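Local coordinates for putative phenazine biosynthesis PhzC/PhzF protein (Clostridium difficile, PDB 4DUN) that is a PhzF-family protein that probably works as an isomerase, at residues Val82-Ile87 and Val105-Asn110; Gln236-Val239 and Val245-Ser248; Thr185-Arg190 and Cys208-Tyr213. All blocks are in the same frame, centred on the assembly; numbering follows the deposited sequence.

In the fold
As in other PhzF proteins of the diaminopimelate epimerase-like fold, the chain forms two lobes, each with strands wrapped round a helix. Contact 1 lies in the lobe around helix 73-87 and contact 3 in that around helix 207-218, with centres about 25 Å apart. Contact 2 belongs with the lobe of contact 3, on the side nearer contact 1; the centre-to-centre distances are about 10 and 17 Å, respectively. Contacts 2 and 3 touch: Ile-211 packs on both hairpin strands, its CD1 3.6 Å from Cys-237 CB. All three contacts lie away from Glu-47, the predicted active-site residue; the bound nickel ion is about 12 Å from the Ile-247 side chain and 13 Å from that of Ser-189.

Contact 1: Val82-Ile87 and Val105-Asn110; sequences VISNFI and VTRNGN
Toward the end of helix 73-87, Ser-84 meets the guanidinium of Arg-107, which reaches over from the end of strand 101-108. Arg-107 NH1 donates to Ser-84 OG at 3.0 Å, with an N-H...O angle of 164° and the oxygen only 4° out of the guanidinium plane, evidence of a nearly straight bond made at the edge of the group. The reach depends on an outstretched arginine: CG is anti to the backbone N (chi1 -174°) and the chain stays extended to NE, bringing CD to 3.3 Å from Ser-84 OG. The same hydroxyl is hydrogen-bonded to the carbonyl oxygen of Val-91.

In the diaminopimelate epimerase-like fold, a helix of this kind is wrapped by the strands of its lobe, and here Arg-107 joins the helix to the turn between strands 101-108 and 111-117. Its NE donates to Gly-109 O at 2.9 Å and its NH2 to Asn-110 OD1 at 2.7 Å, so all three guanidinium nitrogens are engaged and the flat group is held against rotation. Asn-85 crosses the arginine chain at about a right angle, its amide nearly parallel to the guanidinium, with ND2 over one face, 3.8 Å from Arg-107 NH1. The hydrogen bonds of ND2 go instead to Tyr-81 O and to a water that in turn donates to Asn-110 OD1. A second water donates to Asn-85 OD1 at 2.6 Å and, weakly, to Asn-110 OD1.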
loop_
_atom_site.group_PDB
_atom_site.type_symbol
_atom_site.label_atom_id
_atom_site.label_comp_id
_atom_site.label_asym_id
_atom_site.label_seq_id
_atom_site.Cartn_x
_atom_site.Cartn_y
_atom_site.Cartn_z
ATOM N N VAL A 82 -18.088 2.671 -10.336
ATOM C CA VAL A 82 -18.025 1.302 -10.834
ATOM C C VAL A 82 -19.433 0.791 -11.219
ATOM O O VAL A 82 -19.578 0.224 -12.305
ATOM C CB VAL A 82 -17.319 0.364 -9.822
ATOM C CG1 VAL A 82 -17.503 -1.111 -10.204
ATOM C CG2 VAL A 82 -15.833 0.708 -9.723
ATOM N N ILE A 83 -20.444 0.998 -10.347
ATOM C CA ILE A 83 -21.820 0.545 -10.598
ATOM C C ILE A 83 -22.345 1.125 -11.930
ATOM O O ILE A 83 -22.802 0.366 -12.795
ATOM C CB ILE A 83 -22.774 0.892 -9.403
ATOM C CG1 ILE A 83 -22.385 0.139 -8.093
ATOM C CG2 ILE A 83 -24.263 0.675 -9.762
ATOM C CD1 ILE A 83 -22.375 -1.488 -8.155
ATOM N N SER A 84 -22.281 2.461 -12.084
ATOM C CA SER A 84 -22.818 3.159 -13.260
ATOM C C SER A 84 -21.985 2.981 -14.530
ATOM O O SER A 84 -22.525 3.144 -15.610
ATOM C CB SER A 84 -23.011 4.644 -12.969
ATOM O OG SER A 84 -23.943 5.175 -13.894
ATOM N N ASN A 85 -20.697 2.627 -14.431
ATOM C CA ASN A 85 -19.910 2.417 -15.639
ATOM C C ASN A 85 -19.871 0.953 -16.077
ATOM O O ASN A 85 -19.646 0.699 -17.274
ATOM C CB ASN A 85 -18.469 2.918 -15.458
ATOM C CG ASN A 85 -18.335 4.398 -15.663
ATOM O OD1 ASN A 85 -17.907 4.856 -16.731
ATOM N ND2 ASN A 85 -18.708 5.181 -14.647
ATOM N N PHE A 86 -20.069 -0.012 -15.134
ATOM C CA PHE A 86 -19.895 -1.422 -15.488
ATOM C C PHE A 86 -21.011 -2.387 -15.095
ATOM O O PHE A 86 -21.130 -3.440 -15.723
ATOM C CB PHE A 86 -18.590 -1.944 -14.840
ATOM C CG PHE A 86 -17.373 -1.162 -15.267
ATOM C CD1 PHE A 86 -16.816 -1.343 -16.530
ATOM C CD2 PHE A 86 -16.821 -0.195 -14.434
ATOM C CE1 PHE A 86 -15.725 -0.577 -16.950
ATOM C CE2 PHE A 86 -15.718 0.556 -14.846
ATOM C CZ PHE A 86 -15.188 0.369 -16.109
ATOM N N ILE A 87 -21.764 -2.090 -14.038
ATOM C CA ILE A 87 -22.724 -3.047 -13.478
ATOM C C ILE A 87 -24.130 -2.781 -13.975
ATOM O O ILE A 87 -24.766 -3.694 -14.508
ATOM C CB ILE A 87 -22.626 -3.036 -11.919
ATOM C CG1 ILE A 87 -21.145 -3.152 -11.406
ATOM C CG2 ILE A 87 -23.573 -4.061 -11.273
ATOM C CD1 ILE A 87 -20.221 -4.334 -11.982
ATOM N N VAL A 105 -26.051 8.113 -3.995
ATOM C CA VAL A 105 -25.087 8.798 -4.872
ATOM C C VAL A 105 -25.847 9.081 -6.181
ATOM O O VAL A 105 -26.535 8.190 -6.684
ATOM C CB VAL A 105 -23.746 8.040 -5.104
ATOM C CG1 VAL A 105 -22.776 8.875 -5.960
ATOM C CG2 VAL A 105 -23.088 7.656 -3.775
ATOM N N THR A 106 -25.762 10.321 -6.695
ATOM C CA THR A 106 -26.408 10.671 -7.961
ATOM C C THR A 106 -25.347 10.964 -9.002
ATOM O O THR A 106 -24.423 11.729 -8.727
ATOM C CB THR A 106 -27.372 11.858 -7.800
ATOM O OG1 THR A 106 -28.340 11.534 -6.805
ATOM C CG2 THR A 106 -28.090 12.193 -9.108
ATOM N N ARG A 107 -25.465 10.337 -10.186
ATOM C CA ARG A 107 -24.566 10.583 -11.308
ATOM C C ARG A 107 -25.160 11.696 -12.143
ATOM O O ARG A 107 -26.299 11.588 -12.606
ATOM C CB ARG A 107 -24.337 9.314 -12.169
ATOM C CG ARG A 107 -23.271 9.550 -13.248
ATOM C CD ARG A 107 -23.040 8.330 -14.093
ATOM N NE ARG A 107 -22.193 8.617 -15.254
ATOM C CZ ARG A 107 -21.774 7.686 -16.098
ATOM N NH1 ARG A 107 -22.122 6.420 -15.921
ATOM N NH2 ARG A 107 -21.021 8.016 -17.143
ATOM N N ASN A 108 -24.416 12.779 -12.305
ATOM C CA ASN A 108 -24.857 13.936 -13.095
ATOM C C ASN A 108 -23.779 14.130 -14.156
ATOM O O ASN A 108 -22.709 14.668 -13.862
ATOM C CB ASN A 108 -25.040 15.155 -12.169
ATOM C CG ASN A 108 -25.414 16.444 -12.875
ATOM O OD1 ASN A 108 -25.432 16.543 -14.113
ATOM N ND2 ASN A 108 -25.743 17.466 -12.090
ATOM N N GLY A 109 -24.040 13.622 -15.367
ATOM C CA GLY A 109 -23.047 13.604 -16.439
ATOM C C GLY A 109 -21.992 12.602 -16.006
ATOM O O GLY A 109 -22.302 11.424 -15.843
ATOM N N ASN A 110 -20.772 13.071 -15.721
ATOM C CA ASN A 110 -19.699 12.220 -15.180
ATOM C C ASN A 110 -19.306 12.676 -13.769
ATOM O O ASN A 110 -18.266 12.254 -13.225
ATOM C CB ASN A 110 -18.501 12.170 -16.144
ATOM C CG ASN A 110 -18.797 11.306 -17.337
ATOM O OD1 ASN A 110 -19.459 10.275 -17.226
ATOM N ND2 ASN A 110 -18.335 11.704 -18.512
HETATM O O HOH W 1 -18.461 8.373 -14.863
HETATM O O HOH W 2 -17.906 7.287 -17.697
#

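Contact 2: Gln236-Val239 and Val245-Ser248; sequences QCEV and VKIS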
loop_
_atom_site.group_PDB
_atom_site.type_symbol
_atom_site.label_atom_id
_atom_site.label_comp_id
_atom_site.label_asym_id
_atom_site.label_seq_id
_atom_site.Cartn_x
_atom_site.Cartn_y
_atom_site.Cartn_z
ATOM N N GLN A 236 -16.589 19.824 -6.148
ATOM C CA GLN A 236 -17.670 20.749 -6.515
ATOM C C GLN A 236 -18.550 20.856 -5.285
ATOM O O GLN A 236 -18.934 19.820 -4.716
ATOM C CB GLN A 236 -18.473 20.282 -7.754
ATOM C CG GLN A 236 -17.647 19.984 -9.008
ATOM C CD GLN A 236 -16.782 21.130 -9.468
ATOM O OE1 GLN A 236 -17.168 22.308 -9.429
ATOM N NE2 GLN A 236 -15.576 20.803 -9.903
ATOM N N CYS A 237 -18.823 22.091 -4.855
ATOM C CA CYS A 237 -19.518 22.425 -3.613
ATOM C C CYS A 237 -20.744 23.239 -3.867
ATOM O O CYS A 237 -20.686 24.207 -4.633
ATOM C CB CYS A 237 -18.581 23.203 -2.695
ATOM S SG CYS A 237 -17.099 22.296 -2.205
ATOM N N GLU A 238 -21.846 22.912 -3.181
ATOM C CA GLU A 238 -23.090 23.670 -3.305
ATOM C C GLU A 238 -23.878 23.642 -2.005
ATOM O O GLU A 238 -24.092 22.571 -1.428
ATOM C CB GLU A 238 -23.949 23.154 -4.470
ATOM C CG GLU A 238 -25.218 23.961 -4.697
ATOM C CD GLU A 238 -26.107 23.561 -5.858
ATOM O OE1 GLU A 238 -25.700 22.690 -6.660
ATOM O OE2 GLU A 238 -27.215 24.134 -5.969
ATOM N N VAL A 239 -24.352 24.833 -1.581
ATOM C CA VAL A 239 -25.185 25.022 -0.388
ATOM C C VAL A 239 -26.602 24.726 -0.868
ATOM O O VAL A 239 -27.076 25.379 -1.816
ATOM C CB VAL A 239 -25.067 26.441 0.239
ATOM C CG1 VAL A 239 -26.002 26.597 1.436
ATOM C CG2 VAL A 239 -23.637 26.766 0.629
ATOM N N VAL A 245 -25.585 20.187 2.163
ATOM C CA VAL A 245 -24.609 20.601 1.172
ATOM C C VAL A 245 -24.444 19.482 0.155
ATOM O O VAL A 245 -24.613 18.302 0.489
ATOM C CB VAL A 245 -23.234 21.027 1.789
ATOM C CG1 VAL A 245 -23.362 22.255 2.711
ATOM C CG2 VAL A 245 -22.562 19.871 2.525
ATOM N N LYS A 246 -24.115 19.844 -1.092
ATOM C CA LYS A 246 -23.827 18.861 -2.115
ATOM C C LYS A 246 -22.316 18.872 -2.366
ATOM O O LYS A 246 -21.718 19.944 -2.542
ATOM C CB LYS A 246 -24.610 19.145 -3.410
ATOM C CG LYS A 246 -24.508 18.002 -4.423
ATOM C CD LYS A 246 -25.044 18.396 -5.810
ATOM C CE LYS A 246 -26.546 18.428 -5.909
ATOM N NZ LYS A 246 -26.980 18.779 -7.289
ATOM N N ILE A 247 -21.709 17.684 -2.322
ATOM C CA ILE A 247 -20.288 17.451 -2.573
ATOM C C ILE A 247 -20.226 16.557 -3.803
ATOM O O ILE A 247 -20.859 15.495 -3.814
ATOM C CB ILE A 247 -19.638 16.857 -1.290
ATOM C CG1 ILE A 247 -19.392 18.032 -0.305
ATOM C CG2 ILE A 247 -18.316 16.094 -1.569
ATOM C CD1 ILE A 247 -19.818 17.789 1.083
ATOM N N SER A 248 -19.509 17.011 -4.858
ATOM C CA SER A 248 -19.429 16.234 -6.092
ATOM C C SER A 248 -18.010 16.082 -6.559
ATOM O O SER A 248 -17.180 16.980 -6.359
ATOM C CB SER A 248 -20.253 16.879 -7.210
ATOM O OG SER A 248 -21.577 17.189 -6.812
HETATM O O HOH W 3 -21.696 19.674 -5.707
#
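Gln-236 and Ser-248 form a hydrogen-bonded pair of the antiparallel hairpin 233-239/244-259: Gln-236 N reaches Ser-248 O at 2.9 Å, and Ser-248 N returns to Gln-236 O at 2.9 Å. Two residues along, Glu-238 N donates to Lys-246 O at 3.0 Å and Lys-246 N to Glu-238 O at 2.7 Å, the shortest of the four. Strand directions 169° apart confirm the antiparallel course. CA-H...O contacts supplement the ladder, as where Val-245 CA comes 3.3 Å from Glu-238 O.

Side chains sort onto two faces. Gln-236, Glu-238, Lys-246 and Ser-248 share one, where the CB atoms of Gln-236 and Ser-248 lie 3.9 Å apart and a water links Ser-248 OG to Gln-236 O, weakly at the carbonyl. Glu-238 (chi1 -177°) and Lys-246 (chi1 -170°) both carry CG anti to the backbone N and run side by side off the sheet. In the modelled conformer, one of two for Glu-238, OE1 lies 4.2 Å from Lys-246 NZ, beyond a salt bridge.

Cys-237, Val-239, Val-245 and Ile-247 project from the other face, which helix 207-218 covers. Beyond the pair, backbone bonds from Cys-237 to Met-223 and from Ile-247 to Met-114 tie the hairpin to strands 222-227 and 111-117. Lys-246 NZ also makes a long, weak ion pair with Glu-113; if the modelled Glu-238 placement holds, the two carboxylates probably favour the charged form of the lysine, though neither pairing is tight.

Contact 3: Thr185-Arg190 and Cys208-Tyr213; sequences TDFVSR and CNLIPY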
loop_
_atom_site.group_PDB
_atom_site.type_symbol
_atom_site.label_atom_id
_atom_site.label_comp_id
_atom_site.label_asym_id
_atom_site.label_seq_id
_atom_site.Cartn_x
_atom_site.Cartn_y
_atom_site.Cartn_z
ATOM N N THR A 185 -9.202 28.372 -7.359
ATOM C CA THR A 185 -10.471 27.868 -6.813
ATOM C C THR A 185 -10.999 28.828 -5.756
ATOM O O THR A 185 -10.280 29.748 -5.364
ATOM C CB THR A 185 -10.253 26.457 -6.210
ATOM O OG1 THR A 185 -9.302 26.533 -5.142
ATOM C CG2 THR A 185 -9.811 25.419 -7.251
ATOM N N ASP A 186 -12.241 28.626 -5.285
ATOM C CA ASP A 186 -12.806 29.492 -4.248
ATOM C C ASP A 186 -12.052 29.342 -2.943
ATOM O O ASP A 186 -11.744 30.347 -2.292
ATOM C CB ASP A 186 -14.304 29.215 -4.043
ATOM C CG ASP A 186 -15.089 29.631 -5.249
ATOM O OD1 ASP A 186 -15.281 30.852 -5.436
ATOM O OD2 ASP A 186 -15.445 28.748 -6.050
ATOM N N PHE A 187 -11.755 28.082 -2.551
ATOM C CA PHE A 187 -11.019 27.807 -1.332
ATOM C C PHE A 187 -10.238 26.535 -1.478
ATOM O O PHE A 187 -10.490 25.744 -2.394
ATOM C CB PHE A 187 -11.927 27.771 -0.085
ATOM C CG PHE A 187 -12.991 26.700 -0.036
ATOM C CD1 PHE A 187 -14.268 26.945 -0.522
ATOM C CD2 PHE A 187 -12.729 25.465 0.559
ATOM C CE1 PHE A 187 -15.276 25.990 -0.394
ATOM C CE2 PHE A 187 -13.734 24.506 0.690
ATOM C CZ PHE A 187 -15.001 24.770 0.200
ATOM N N VAL A 188 -9.266 26.345 -0.572
ATOM C CA VAL A 188 -8.401 25.180 -0.579
ATOM C C VAL A 188 -8.296 24.635 0.812
ATOM O O VAL A 188 -8.526 25.368 1.781
ATOM C CB VAL A 188 -6.979 25.485 -1.159
ATOM C CG1 VAL A 188 -7.040 25.902 -2.628
ATOM C CG2 VAL A 188 -6.225 26.532 -0.319
ATOM N N SER A 189 -7.891 23.376 0.924
ATOM C CA SER A 189 -7.649 22.750 2.233
ATOM C C SER A 189 -6.721 21.556 2.091
ATOM O O SER A 189 -6.442 21.104 0.986
ATOM C CB SER A 189 -8.948 22.326 2.925
ATOM O OG SER A 189 -9.531 21.193 2.290
ATOM N N ARG A 190 -6.173 21.137 3.211
ATOM C CA ARG A 190 -5.397 19.919 3.387
ATOM C C ARG A 190 -5.903 19.300 4.684
ATOM O O ARG A 190 -6.247 20.027 5.624
ATOM C CB ARG A 190 -3.888 20.153 3.391
ATOM C CG ARG A 190 -3.341 20.517 2.002
ATOM C CD ARG A 190 -1.919 20.983 2.093
ATOM N NE ARG A 190 -1.016 19.880 2.404
ATOM C CZ ARG A 190 0.229 20.026 2.836
ATOM N NH1 ARG A 190 0.742 21.246 3.023
ATOM N NH2 ARG A 190 0.975 18.960 3.088
ATOM N N CYS A 208 -18.424 19.432 4.881
ATOM C CA CYS A 208 -19.620 19.725 5.696
ATOM C C CYS A 208 -19.427 21.025 6.473
ATOM O O CYS A 208 -20.393 21.739 6.709
ATOM C CB CYS A 208 -19.917 18.577 6.648
ATOM S SG CYS A 208 -20.412 17.071 5.800
ATOM N N ASN A 209 -18.183 21.297 6.905
ATOM C CA ASN A 209 -17.816 22.518 7.618
ATOM C C ASN A 209 -17.306 23.589 6.679
ATOM O O ASN A 209 -17.611 24.760 6.877
ATOM C CB ASN A 209 -16.704 22.263 8.643
ATOM C CG ASN A 209 -16.896 21.126 9.613
ATOM O OD1 ASN A 209 -15.954 20.385 9.876
ATOM N ND2 ASN A 209 -18.067 21.013 10.241
ATOM N N LEU A 210 -16.440 23.211 5.719
ATOM C CA LEU A 210 -15.774 24.187 4.862
ATOM C C LEU A 210 -16.746 24.918 3.966
ATOM O O LEU A 210 -16.584 26.127 3.773
ATOM C CB LEU A 210 -14.645 23.537 4.025
ATOM C CG LEU A 210 -13.442 23.004 4.826
ATOM C CD1 LEU A 210 -12.505 22.196 3.920
ATOM C CD2 LEU A 210 -12.662 24.156 5.553
ATOM N N ILE A 211 -17.783 24.218 3.462
ATOM C CA ILE A 211 -18.775 24.829 2.563
ATOM C C ILE A 211 -19.557 25.946 3.304
ATOM O O ILE A 211 -19.499 27.071 2.803
ATOM C CB ILE A 211 -19.707 23.802 1.890
ATOM C CG1 ILE A 211 -18.892 22.903 0.894
ATOM C CG2 ILE A 211 -20.893 24.498 1.206
ATOM C CD1 ILE A 211 -19.681 21.677 0.372
ATOM N N PRO A 212 -20.261 25.724 4.458
ATOM C CA PRO A 212 -20.966 26.856 5.099
ATOM C C PRO A 212 -20.000 27.962 5.499
ATOM O O PRO A 212 -20.339 29.138 5.366
ATOM C CB PRO A 212 -21.638 26.229 6.334
ATOM C CG PRO A 212 -20.886 24.943 6.578
ATOM C CD PRO A 212 -20.492 24.467 5.202
ATOM N N TYR A 213 -18.805 27.601 5.957
ATOM C CA TYR A 213 -17.847 28.628 6.340
ATOM C C TYR A 213 -17.386 29.537 5.197
ATOM O O TYR A 213 -17.435 30.748 5.325
ATOM C CB TYR A 213 -16.615 28.026 7.020
ATOM C CG TYR A 213 -15.572 29.081 7.264
ATOM C CD1 TYR A 213 -15.660 29.929 8.354
ATOM C CD2 TYR A 213 -14.541 29.277 6.371
ATOM C CE1 TYR A 213 -14.722 30.927 8.561
ATOM C CE2 TYR A 213 -13.607 30.261 6.562
ATOM C CZ TYR A 213 -13.693 31.088 7.658
ATOM O OH TYR A 213 -12.749 32.076 7.831
#
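The ring of Phe-187 has the carbonyl oxygen of Leu-210 over one face, 4.1 Å from CZ, while the backbone N of Ile-211 approaches it obliquely. The ring's nearest neighbour across the contact is apolar: Leu-210 CB lies 3.6 Å from Phe-187 CE2 and 4.0 Å from CZ. Trp-214, about one turn after Leu-210 on helix 207-218, stacks with the same ring.

This is helix-on-strand packing inside the second lobe of a diaminopimelate epimerase-like fold, in which helix 207-218 is wrapped by strands. The axes of the short segments 187-190 and 208-213 pass 10.4 Å apart with their directions 155° from each other, so the two run roughly antiparallel. Phe-187 and Ser-189, two apart on the strand, both direct their CB atoms at the helix, whereas the intervening Val-188 turns its own away.

Phe-187 carries CG between the backbone N and the carbonyl carbon (chi1 63°), which aims the far end of the ring, CE2 and CZ, at the helix backbone around Leu-210 and Ile-211. Ile-211 joins from the flank: its CB bond leads away from the strand, yet CG1 comes within 4.4 Å of Phe-187 CZ. Cys-237 of strand 233-239 touches Phe-187 as well, bringing the neighbouring hairpin into the same buried cluster. The helix kinks at Pro-212, whose N has no bond to the preceding turn.

At Ser-189, two residues further along the strand, the CD1 methyl of Leu-210 lies 3.5 Å from OG and 3.7 Å from CB.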